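Local coordinates for lovastatin nonaketide synthase, polyketide synthase component (Aspergillus terreus, PDB 7CPX), which builds the dihydromonacolin L nonaketide, the precursor skeleton of lovastatin, from malonyl-CoA, S-adenosyl-L-methionine and NADPH as a homodimeric, iterative, multidomain polyketide synthase working with lovC, at residues V131-E137 with V155-A160; R142-S146 with S940-H946; L1496-R1500 with V1520-D1526. The protein carries 2 engineered substitutions. One frame throughout, in Å; residues are numbered along the deposited sequence.

Contact 1: residues V131-E137 with V155-A160; sequences VMTHDYE and VAVSVA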
loop_
_atom_site.group_PDB
_atom_site.type_symbol
_atom_site.label_atom_id
_atom_site.label_comp_id
_atom_site.label_asym_id
_atom_site.label_seq_id
_atom_site.Cartn_x
_atom_site.Cartn_y
_atom_site.Cartn_z
ATOM N N VAL A 131 3.245 -27.717 23.046
ATOM C CA VAL A 131 2.773 -26.497 22.408
ATOM C C VAL A 131 2.532 -26.791 20.938
ATOM O O VAL A 131 3.365 -27.416 20.272
ATOM C CB VAL A 131 3.777 -25.340 22.576
ATOM C CG1 VAL A 131 4.045 -25.090 24.042
ATOM C CG2 VAL A 131 5.063 -25.657 21.855
ATOM N N MET A 132 1.389 -26.339 20.435
ATOM C CA MET A 132 0.994 -26.562 19.054
ATOM C C MET A 132 0.638 -25.287 18.312
ATOM O O MET A 132 0.730 -25.269 17.079
ATOM C CB MET A 132 -0.215 -27.510 19.005
ATOM C CG MET A 132 -0.787 -27.779 17.621
ATOM S SD MET A 132 -2.507 -28.298 17.711
ATOM C CE MET A 132 -3.297 -26.970 16.804
ATOM N N THR A 133 0.275 -24.217 19.013
ATOM C CA THR A 133 -0.434 -23.102 18.405
ATOM C C THR A 133 0.281 -21.785 18.664
ATOM O O THR A 133 -0.324 -20.830 19.161
ATOM C CB THR A 133 -1.869 -23.033 18.925
ATOM O OG1 THR A 133 -2.323 -24.350 19.259
ATOM C CG2 THR A 133 -2.770 -22.453 17.859
ATOM N N HIS A 134 1.567 -21.721 18.331
ATOM C CA HIS A 134 2.553 -20.677 18.565
ATOM C C HIS A 134 2.195 -19.450 17.738
ATOM O O HIS A 134 2.901 -19.096 16.789
ATOM C CB HIS A 134 3.958 -21.173 18.210
ATOM C CG HIS A 134 4.080 -21.693 16.809
ATOM N ND1 HIS A 134 3.894 -20.897 15.701
ATOM C CD2 HIS A 134 4.368 -22.930 16.340
ATOM C CE1 HIS A 134 4.062 -21.619 14.608
ATOM N NE2 HIS A 134 4.350 -22.857 14.968
ATOM N N ASP A 135 1.081 -18.802 18.092
ATOM C CA ASP A 135 0.699 -17.567 17.422
ATOM C C ASP A 135 1.809 -16.532 17.528
ATOM O O ASP A 135 2.159 -15.879 16.539
ATOM C CB ASP A 135 -0.601 -17.035 18.019
ATOM C CG ASP A 135 -1.775 -17.961 17.774
ATOM O OD1 ASP A 135 -1.573 -19.024 17.150
ATOM O OD2 ASP A 135 -2.898 -17.627 18.204
ATOM N N TYR A 136 2.373 -16.367 18.720
ATOM C CA TYR A 136 3.656 -15.693 18.830
ATOM C C TYR A 136 4.706 -16.519 18.100
ATOM O O TYR A 136 4.637 -17.750 18.054
ATOM C CB TYR A 136 4.042 -15.498 20.293
ATOM C CG TYR A 136 4.217 -14.051 20.702
ATOM C CD1 TYR A 136 3.123 -13.209 20.828
ATOM C CD2 TYR A 136 5.472 -13.532 20.976
ATOM C CE1 TYR A 136 3.276 -11.895 21.210
ATOM C CE2 TYR A 136 5.634 -12.220 21.361
ATOM C CZ TYR A 136 4.534 -11.404 21.475
ATOM O OH TYR A 136 4.694 -10.090 21.855
ATOM N N GLU A 137 5.692 -15.835 17.531
ATOM C CA GLU A 137 6.633 -16.142 16.466
ATOM C C GLU A 137 5.977 -15.905 15.113
ATOM O O GLU A 137 6.654 -16.004 14.090
ATOM C CB GLU A 137 7.162 -17.590 16.520
ATOM C CG GLU A 137 8.254 -17.910 15.510
ATOM C CD GLU A 137 8.871 -19.276 15.733
ATOM O OE1 GLU A 137 8.405 -20.000 16.639
ATOM O OE2 GLU A 137 9.820 -19.629 15.002
ATOM N N VAL A 155 10.393 -16.325 21.258
ATOM C CA VAL A 155 9.269 -16.953 20.570
ATOM C C VAL A 155 9.587 -18.352 20.076
ATOM O O VAL A 155 8.663 -19.060 19.644
ATOM C CB VAL A 155 8.782 -16.089 19.387
ATOM C CG1 VAL A 155 8.661 -14.638 19.806
ATOM C CG2 VAL A 155 9.724 -16.236 18.202
ATOM N N ALA A 156 10.849 -18.773 20.112
ATOM C CA ALA A 156 11.195 -20.106 19.641
ATOM C C ALA A 156 10.395 -21.150 20.403
ATOM O O ALA A 156 10.295 -21.101 21.632
ATOM C CB ALA A 156 12.692 -20.360 19.806
ATOM N N VAL A 157 9.827 -22.101 19.663
ATOM C CA VAL A 157 8.957 -23.098 20.278
ATOM C C VAL A 157 9.709 -23.850 21.368
ATOM O O VAL A 157 9.196 -24.059 22.473
ATOM C CB VAL A 157 8.406 -24.056 19.208
ATOM C CG1 VAL A 157 7.362 -24.964 19.804
ATOM C CG2 VAL A 157 7.819 -23.277 18.037
ATOM N N SER A 158 10.949 -24.246 21.079
ATOM C CA SER A 158 11.722 -25.049 22.021
ATOM C C SER A 158 11.891 -24.335 23.354
ATOM O O SER A 158 11.757 -24.944 24.422
ATOM C CB SER A 158 13.088 -25.372 21.420
ATOM O OG SER A 158 13.753 -24.191 21.007
ATOM N N VAL A 159 12.182 -23.040 23.308
ATOM C CA VAL A 159 12.489 -22.268 24.505
ATOM C C VAL A 159 11.350 -22.401 25.504
ATOM O O VAL A 159 11.570 -22.343 26.720
ATOM C CB VAL A 159 12.754 -20.794 24.153
ATOM C CG1 VAL A 159 12.906 -19.972 25.411
ATOM C CG2 VAL A 159 13.999 -20.685 23.300
ATOM N N ALA A 160 10.129 -22.595 24.995
ATOM C CA ALA A 160 8.974 -22.779 25.866
ATOM C C ALA A 160 9.306 -23.697 27.034
ATOM O O ALA A 160 8.923 -23.428 28.177
ATOM C CB ALA A 160 7.801 -23.349 25.069
#
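E137 lays its CB and CG against V155. The aliphatic part of E137 lies obliquely against V155, with CG2 of V155 3.4 Å from CB of E137 and CG of E137 also close. E137 has CG trans to its own N (chi1 -174°) and an extended chain beyond. This carries the carboxylate past V155 to V157, where OE1 of E137 is 3.6 Å from CG2 of V157.

Two aromatic side chains also take part. CG1 of V155 touches the ring edge of Y136, 3.6 Å from CD2 of Y136. The hydroxyl end of Y136 is fixed by V938 N and E93 O, and W937 meets its ring edge-to-face. CG2 of V157 approaches the H134 ring obliquely, 3.9 Å from CD2 of H134. That ring stacks on H134 of the second subunit.

CG1 of V131 lies 4.3 Å from CB of A160, which is on helix 159-168. V131 and V157 also adjoin, but their modelled methyl separation is doubtful.

Polar contact is slight. OE1 of E137 is 3.2 Å from O of V155, but both are acceptors and they form no bond.

The segments belong to the ketosynthase, whose sequence families are of the thiolase clan. The V131 side chain is about 12 Å from that of C181, the predicted nucleophile. The chemistry implies that these segments are held to each other by shape and apolar burial, while polar bonds to other parts of the chain fix Y136.

Contact 2: residues R142-S146 with S940-H946; sequences RDLES and SRATRHH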
loop_
_atom_site.group_PDB
_atom_site.type_symbol
_atom_site.label_atom_id
_atom_site.label_comp_id
_atom_site.label_asym_id
_atom_site.label_seq_id
_atom_site.Cartn_x
_atom_site.Cartn_y
_atom_site.Cartn_z
ATOM N N ARG A 142 5.275 -11.332 12.181
ATOM C CA ARG A 142 4.633 -11.142 10.885
ATOM C C ARG A 142 5.284 -9.989 10.135
ATOM O O ARG A 142 5.568 -10.090 8.936
ATOM C CB ARG A 142 3.136 -10.889 11.065
ATOM C CG ARG A 142 2.274 -11.658 10.083
ATOM C CD ARG A 142 0.810 -11.280 10.203
ATOM N NE ARG A 142 0.204 -11.076 8.893
ATOM C CZ ARG A 142 0.245 -9.934 8.221
ATOM N NH1 ARG A 142 0.846 -8.863 8.712
ATOM N NH2 ARG A 142 -0.329 -9.864 7.023
ATOM N N ASP A 143 5.532 -8.885 10.832
ATOM C CA ASP A 143 6.327 -7.784 10.303
ATOM C C ASP A 143 7.751 -7.957 10.812
ATOM O O ASP A 143 8.027 -7.740 11.996
ATOM C CB ASP A 143 5.745 -6.439 10.731
ATOM C CG ASP A 143 4.331 -6.229 10.228
ATOM O OD1 ASP A 143 3.404 -6.860 10.777
ATOM O OD2 ASP A 143 4.148 -5.434 9.282
ATOM N N LEU A 144 8.657 -8.360 9.918
ATOM C CA LEU A 144 10.032 -8.607 10.332
ATOM C C LEU A 144 10.656 -7.367 10.952
ATOM O O LEU A 144 11.482 -7.479 11.865
ATOM C CB LEU A 144 10.855 -9.084 9.141
ATOM C CG LEU A 144 10.512 -10.508 8.709
ATOM C CD1 LEU A 144 10.889 -10.723 7.266
ATOM C CD2 LEU A 144 11.217 -11.514 9.594
ATOM N N GLU A 145 10.280 -6.187 10.477
ATOM C CA GLU A 145 10.665 -4.964 11.159
ATOM C C GLU A 145 9.897 -4.846 12.470
ATOM O O GLU A 145 8.775 -5.342 12.604
ATOM C CB GLU A 145 10.399 -3.746 10.276
ATOM C CG GLU A 145 11.273 -3.667 9.031
ATOM C CD GLU A 145 10.877 -4.670 7.968
ATOM O OE1 GLU A 145 9.951 -5.469 8.218
ATOM O OE2 GLU A 145 11.492 -4.659 6.880
ATOM N N SER A 146 10.518 -4.186 13.444
ATOM C CA SER A 146 10.040 -4.065 14.817
ATOM C C SER A 146 10.248 -5.343 15.613
ATOM O O SER A 146 9.908 -5.378 16.802
ATOM C CB SER A 146 8.555 -3.680 14.897
ATOM O OG SER A 146 8.286 -2.520 14.133
ATOM N N SER A 940 3.985 -4.644 16.058
ATOM C CA SER A 940 4.183 -3.625 15.043
ATOM C C SER A 940 2.832 -3.019 14.695
ATOM O O SER A 940 1.831 -3.729 14.572
ATOM C CB SER A 940 4.837 -4.225 13.800
ATOM O OG SER A 940 4.981 -3.252 12.780
ATOM N N ARG A 941 2.798 -1.693 14.548
ATOM C CA ARG A 941 1.523 -1.037 14.284
ATOM C C ARG A 941 0.841 -1.642 13.067
ATOM O O ARG A 941 -0.393 -1.683 13.001
ATOM C CB ARG A 941 1.729 0.465 14.098
ATOM C CG ARG A 941 2.647 0.835 12.948
ATOM C CD ARG A 941 2.079 1.981 12.136
ATOM N NE ARG A 941 0.746 1.684 11.623
ATOM C CZ ARG A 941 0.508 0.986 10.522
ATOM N NH1 ARG A 941 1.491 0.478 9.800
ATOM N NH2 ARG A 941 -0.750 0.793 10.138
ATOM N N ALA A 942 1.624 -2.134 12.106
ATOM C CA ALA A 942 1.054 -2.925 11.023
ATOM C C ALA A 942 0.433 -4.207 11.559
ATOM O O ALA A 942 -0.675 -4.584 11.167
ATOM C CB ALA A 942 2.129 -3.241 9.986
ATOM N N THR A 943 1.131 -4.885 12.473
ATOM C CA THR A 943 0.574 -6.092 13.073
ATOM C C THR A 943 -0.680 -5.775 13.875
ATOM O O THR A 943 -1.645 -6.547 13.863
ATOM C CB THR A 943 1.616 -6.770 13.960
ATOM O OG1 THR A 943 2.720 -7.210 13.159
ATOM C CG2 THR A 943 1.008 -7.962 14.671
ATOM N N ARG A 944 -0.678 -4.653 14.596
ATOM C CA ARG A 944 -1.863 -4.263 15.351
ATOM C C ARG A 944 -3.037 -3.988 14.420
ATOM O O ARG A 944 -4.161 -4.431 14.678
ATOM C CB ARG A 944 -1.551 -3.040 16.210
ATOM C CG ARG A 944 -2.734 -2.514 16.995
ATOM C CD ARG A 944 -2.294 -1.493 18.027
ATOM N NE ARG A 944 -1.432 -0.469 17.448
ATOM C CZ ARG A 944 -1.867 0.572 16.752
ATOM N NH1 ARG A 944 -3.155 0.753 16.511
ATOM N NH2 ARG A 944 -0.988 1.454 16.286
ATOM N N HIS A 945 -2.795 -3.261 13.328
ATOM C CA HIS A 945 -3.843 -3.027 12.343
ATOM C C HIS A 945 -4.282 -4.319 11.672
ATOM O O HIS A 945 -5.398 -4.391 11.146
ATOM C CB HIS A 945 -3.355 -2.032 11.292
ATOM C CG HIS A 945 -4.445 -1.473 10.433
ATOM N ND1 HIS A 945 -5.081 -2.212 9.460
ATOM C CD2 HIS A 945 -5.008 -0.241 10.398
ATOM C CE1 HIS A 945 -5.992 -1.463 8.865
ATOM N NE2 HIS A 945 -5.968 -0.262 9.415
ATOM N N HIS A 946 -3.421 -5.336 11.673
ATOM C CA HIS A 946 -3.769 -6.632 11.101
ATOM C C HIS A 946 -4.682 -7.420 12.032
ATOM O O HIS A 946 -5.770 -7.850 11.631
ATOM C CB HIS A 946 -2.489 -7.416 10.807
ATOM C CG HIS A 946 -2.703 -8.885 10.632
ATOM N ND1 HIS A 946 -3.536 -9.406 9.666
ATOM C CD2 HIS A 946 -2.187 -9.946 11.296
ATOM C CE1 HIS A 946 -3.525 -10.724 9.744
ATOM N NE2 HIS A 946 -2.716 -11.077 10.725
#
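R142 lays its guanidinium flat on the imidazole of H946, and its side chain can be followed outward from the backbone. CB of R142 passes T943, 4.3 Å from OG1 of T943. CG carries the chain on to the ring, where CD of R142 is 3.5 Å from CD2 of H946. A bend at chi3 (135°) then turns the end of the side chain over the imidazole. NE sits above the ring face toward its rim. NE of R142 is 3.4 Å from NE2 of H946, but the angle is poor for a hydrogen bond, so this belongs to the stack. CZ of R142 follows over the ring, 3.9 Å from CD2 of H946. The two planes are 20° apart. At the tip, NH2 of R142 forms a salt bridge with E961, while NH1 has a long one to OD1 of neighbouring D143. H946 also meets the ring of F54 with the planes nearly perpendicular.

H946 belongs to the short helix 941-947, from which the chain continues to the dehydratase. R142 lies in the ketosynthase loop between strand 126-131 and helix 151-155. The contact ties this loop to a helix 794 residues on in sequence.

The first turn of the helix faces D143. OG1 of T943 donates to OD1 of D143 at 2.5 Å, meeting the anti side of the carboxylate 33° out of its plane. The other oxygen, OD2, faces CB of A942. The carboxylate thus lies by the helix N-terminus, where a negative charge would be favoured. S940 holds the N-cap position. OG of S940 is 3.6 Å from OG of S146. Next to S146, E145 turns to a salt bridge with K958 of the second subunit.

Contact 3: residues L1496-R1500 with V1520-D1526; sequences LDIRR and VLHATPD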
loop_
_atom_site.group_PDB
_atom_site.type_symbol
_atom_site.label_atom_id
_atom_site.label_comp_id
_atom_site.label_asym_id
_atom_site.label_seq_id
_atom_site.Cartn_x
_atom_site.Cartn_y
_atom_site.Cartn_z
ATOM N N LEU A 1496 -1.439 -32.630 -59.261
ATOM C CA LEU A 1496 -2.024 -33.435 -60.323
ATOM C C LEU A 1496 -1.026 -33.574 -61.459
ATOM O O LEU A 1496 -0.459 -32.578 -61.917
ATOM C CB LEU A 1496 -3.319 -32.810 -60.851
ATOM C CG LEU A 1496 -4.105 -33.642 -61.866
ATOM C CD1 LEU A 1496 -4.771 -34.834 -61.201
ATOM C CD2 LEU A 1496 -5.135 -32.779 -62.573
ATOM N N ASP A 1497 -0.819 -34.808 -61.907
ATOM C CA ASP A 1497 -0.061 -35.079 -63.125
ATOM C C ASP A 1497 -1.074 -35.236 -64.250
ATOM O O ASP A 1497 -1.761 -36.256 -64.347
ATOM C CB ASP A 1497 0.808 -36.322 -62.962
ATOM C CG ASP A 1497 1.685 -36.582 -64.172
ATOM O OD1 ASP A 1497 1.655 -35.767 -65.118
ATOM O OD2 ASP A 1497 2.404 -37.604 -64.177
ATOM N N ILE A 1498 -1.173 -34.215 -65.106
ATOM C CA ILE A 1498 -2.142 -34.258 -66.197
ATOM C C ILE A 1498 -1.886 -35.464 -67.087
ATOM O O ILE A 1498 -2.803 -35.943 -67.763
ATOM C CB ILE A 1498 -2.137 -32.965 -67.052
ATOM C CG1 ILE A 1498 -1.270 -31.859 -66.440
ATOM C CG2 ILE A 1498 -3.560 -32.462 -67.232
ATOM C CD1 ILE A 1498 -1.280 -30.566 -67.224
ATOM N N ARG A 1499 -0.656 -35.971 -67.095
ATOM C CA ARG A 1499 -0.303 -37.173 -67.837
ATOM C C ARG A 1499 -0.879 -38.435 -67.212
ATOM O O ARG A 1499 -0.759 -39.511 -67.808
ATOM C CB ARG A 1499 1.221 -37.288 -67.927
ATOM C CG ARG A 1499 1.909 -36.031 -68.450
ATOM C CD ARG A 1499 3.380 -35.988 -68.070
ATOM N NE ARG A 1499 3.961 -34.672 -68.310
ATOM C CZ ARG A 1499 5.210 -34.335 -68.014
ATOM N NH1 ARG A 1499 6.049 -35.200 -67.468
ATOM N NH2 ARG A 1499 5.626 -33.099 -68.271
ATOM N N ARG A 1500 -1.496 -38.330 -66.036
ATOM C CA ARG A 1500 -2.005 -39.473 -65.297
ATOM C C ARG A 1500 -3.469 -39.243 -64.949
ATOM O O ARG A 1500 -3.940 -38.106 -64.871
ATOM C CB ARG A 1500 -1.187 -39.708 -64.018
ATOM C CG ARG A 1500 -1.669 -40.859 -63.154
ATOM C CD ARG A 1500 -0.845 -40.973 -61.886
ATOM N NE ARG A 1500 -1.367 -41.994 -60.987
ATOM C CZ ARG A 1500 -0.937 -42.194 -59.749
ATOM N NH1 ARG A 1500 0.025 -41.454 -59.222
ATOM N NH2 ARG A 1500 -1.489 -43.160 -59.019
ATOM N N VAL A 1520 0.242 -25.341 -69.573
ATOM C CA VAL A 1520 0.832 -26.597 -69.118
ATOM C C VAL A 1520 0.446 -27.784 -69.985
ATOM O O VAL A 1520 1.120 -28.829 -69.924
ATOM C CB VAL A 1520 0.449 -26.861 -67.645
ATOM C CG1 VAL A 1520 -1.043 -27.136 -67.520
ATOM C CG2 VAL A 1520 1.273 -28.003 -67.068
ATOM N N LEU A 1521 -0.602 -27.693 -70.804
ATOM C CA LEU A 1521 -0.948 -28.797 -71.690
ATOM C C LEU A 1521 0.139 -29.066 -72.721
ATOM O O LEU A 1521 0.202 -30.175 -73.262
ATOM C CB LEU A 1521 -2.275 -28.511 -72.395
ATOM C CG LEU A 1521 -3.479 -28.264 -71.482
ATOM C CD1 LEU A 1521 -4.745 -28.087 -72.306
ATOM C CD2 LEU A 1521 -3.647 -29.394 -70.475
ATOM N N HIS A 1522 0.990 -28.081 -73.009
ATOM C CA HIS A 1522 2.117 -28.293 -73.906
ATOM C C HIS A 1522 3.274 -29.010 -73.226
ATOM O O HIS A 1522 4.205 -29.442 -73.915
ATOM C CB HIS A 1522 2.612 -26.958 -74.468
ATOM C CG HIS A 1522 3.320 -26.105 -73.463
ATOM N ND1 HIS A 1522 4.482 -25.422 -73.753
ATOM C CD2 HIS A 1522 3.031 -25.824 -72.170
ATOM C CE1 HIS A 1522 4.879 -24.759 -72.683
ATOM N NE2 HIS A 1522 4.015 -24.984 -71.708
ATOM N N ALA A 1523 3.238 -29.143 -71.900
ATOM C CA ALA A 1523 4.273 -29.834 -71.146
ATOM C C ALA A 1523 3.989 -31.324 -70.998
ATOM O O ALA A 1523 4.699 -32.010 -70.252
ATOM C CB ALA A 1523 4.429 -29.192 -69.765
ATOM N N THR A 1524 2.967 -31.836 -71.688
ATOM C CA THR A 1524 2.593 -33.238 -71.609
ATOM C C THR A 1524 2.432 -33.778 -73.027
ATOM O O THR A 1524 1.697 -33.180 -73.834
ATOM C CB THR A 1524 1.294 -33.430 -70.820
ATOM O OG1 THR A 1524 0.742 -34.720 -71.111
ATOM C CG2 THR A 1524 0.279 -32.354 -71.183
ATOM N N PRO A 1525 3.095 -34.887 -73.372
ATOM C CA PRO A 1525 2.871 -35.496 -74.690
ATOM C C PRO A 1525 1.558 -36.251 -74.799
ATOM O O PRO A 1525 1.257 -36.783 -75.874
ATOM C CB PRO A 1525 4.067 -36.445 -74.841
ATOM C CG PRO A 1525 4.409 -36.826 -73.448
ATOM C CD PRO A 1525 4.120 -35.616 -72.600
ATOM N N ASP A 1526 0.771 -36.311 -73.728
ATOM C CA ASP A 1526 -0.509 -37.007 -73.701
ATOM C C ASP A 1526 -1.668 -36.016 -73.778
ATOM O O ASP A 1526 -2.684 -36.169 -73.097
ATOM C CB ASP A 1526 -0.623 -37.866 -72.446
ATOM C CG ASP A 1526 0.633 -38.670 -72.175
ATOM O OD1 ASP A 1526 1.661 -38.062 -71.813
ATOM O OD2 ASP A 1526 0.593 -39.910 -72.323
#
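R1499 and T1524 run alongside each other in opposite directions. CG of R1499 lies 3.2 Å from OG1 of T1524. CB of T1524 is 3.6 Å from CG of R1499. R1499 has CG trans to its carbonyl carbon (chi1 -52°) and stays extended to NE. This brings the guanidinium to the carbonyl of A1523, whose O lies at the guanidinium edge. NH2 of R1499 donates to O of A1523 at a modelled 2.4 Å, too short to be taken literally. The same NH2 has a weak, long ion pair with D1566.

I1498 points toward the second loop and is buried. Its CD1 meets V1520 tip to tip, with CD1 of I1498 3.5 Å from CG1 of V1520. CD2 of L1521 stands farther off, 4.2 Å from CD1 of I1498. I1445 packs on both I1498 and V1520.

Each backbone is shaped by a local side-chain bond. N of R1499 donates to OD1 of D1497, an Asx turn within the type I turn D1497-R1500. N of D1526 donates to OG1 of T1524 at 3.1 Å, an ST turn leading into helix 1527-1537. D1526 itself pairs with K1529.

The two loops follow parallel strands 1491-1493 and 1512-1518. Loops at this end of the sheet, beside the likely glycine-rich turn after strand 1440-1445, are typical of a Rossmann-like methyltransferase domain.

In the fold
All three contacts are largely buried, though each has some partly exposed residue, such as E137, S146 and R1499. Contacts 1 and 2 share the loop between strand 126-131 and helix 151-155. Their centres are about 18 Å apart, and both touch the second subunit. Contact 1 stays inside the ketosynthase and is mainly apolar. Contact 2 ties that loop to the helix leading to the dehydratase, through charged and polar groups and a stack. Contact 3 lies in the methyltransferase, with its centre about 90 Å from that of contact 1, and touches no other chain. It pairs an apolar inner side with an arginine-to-carbonyl bond.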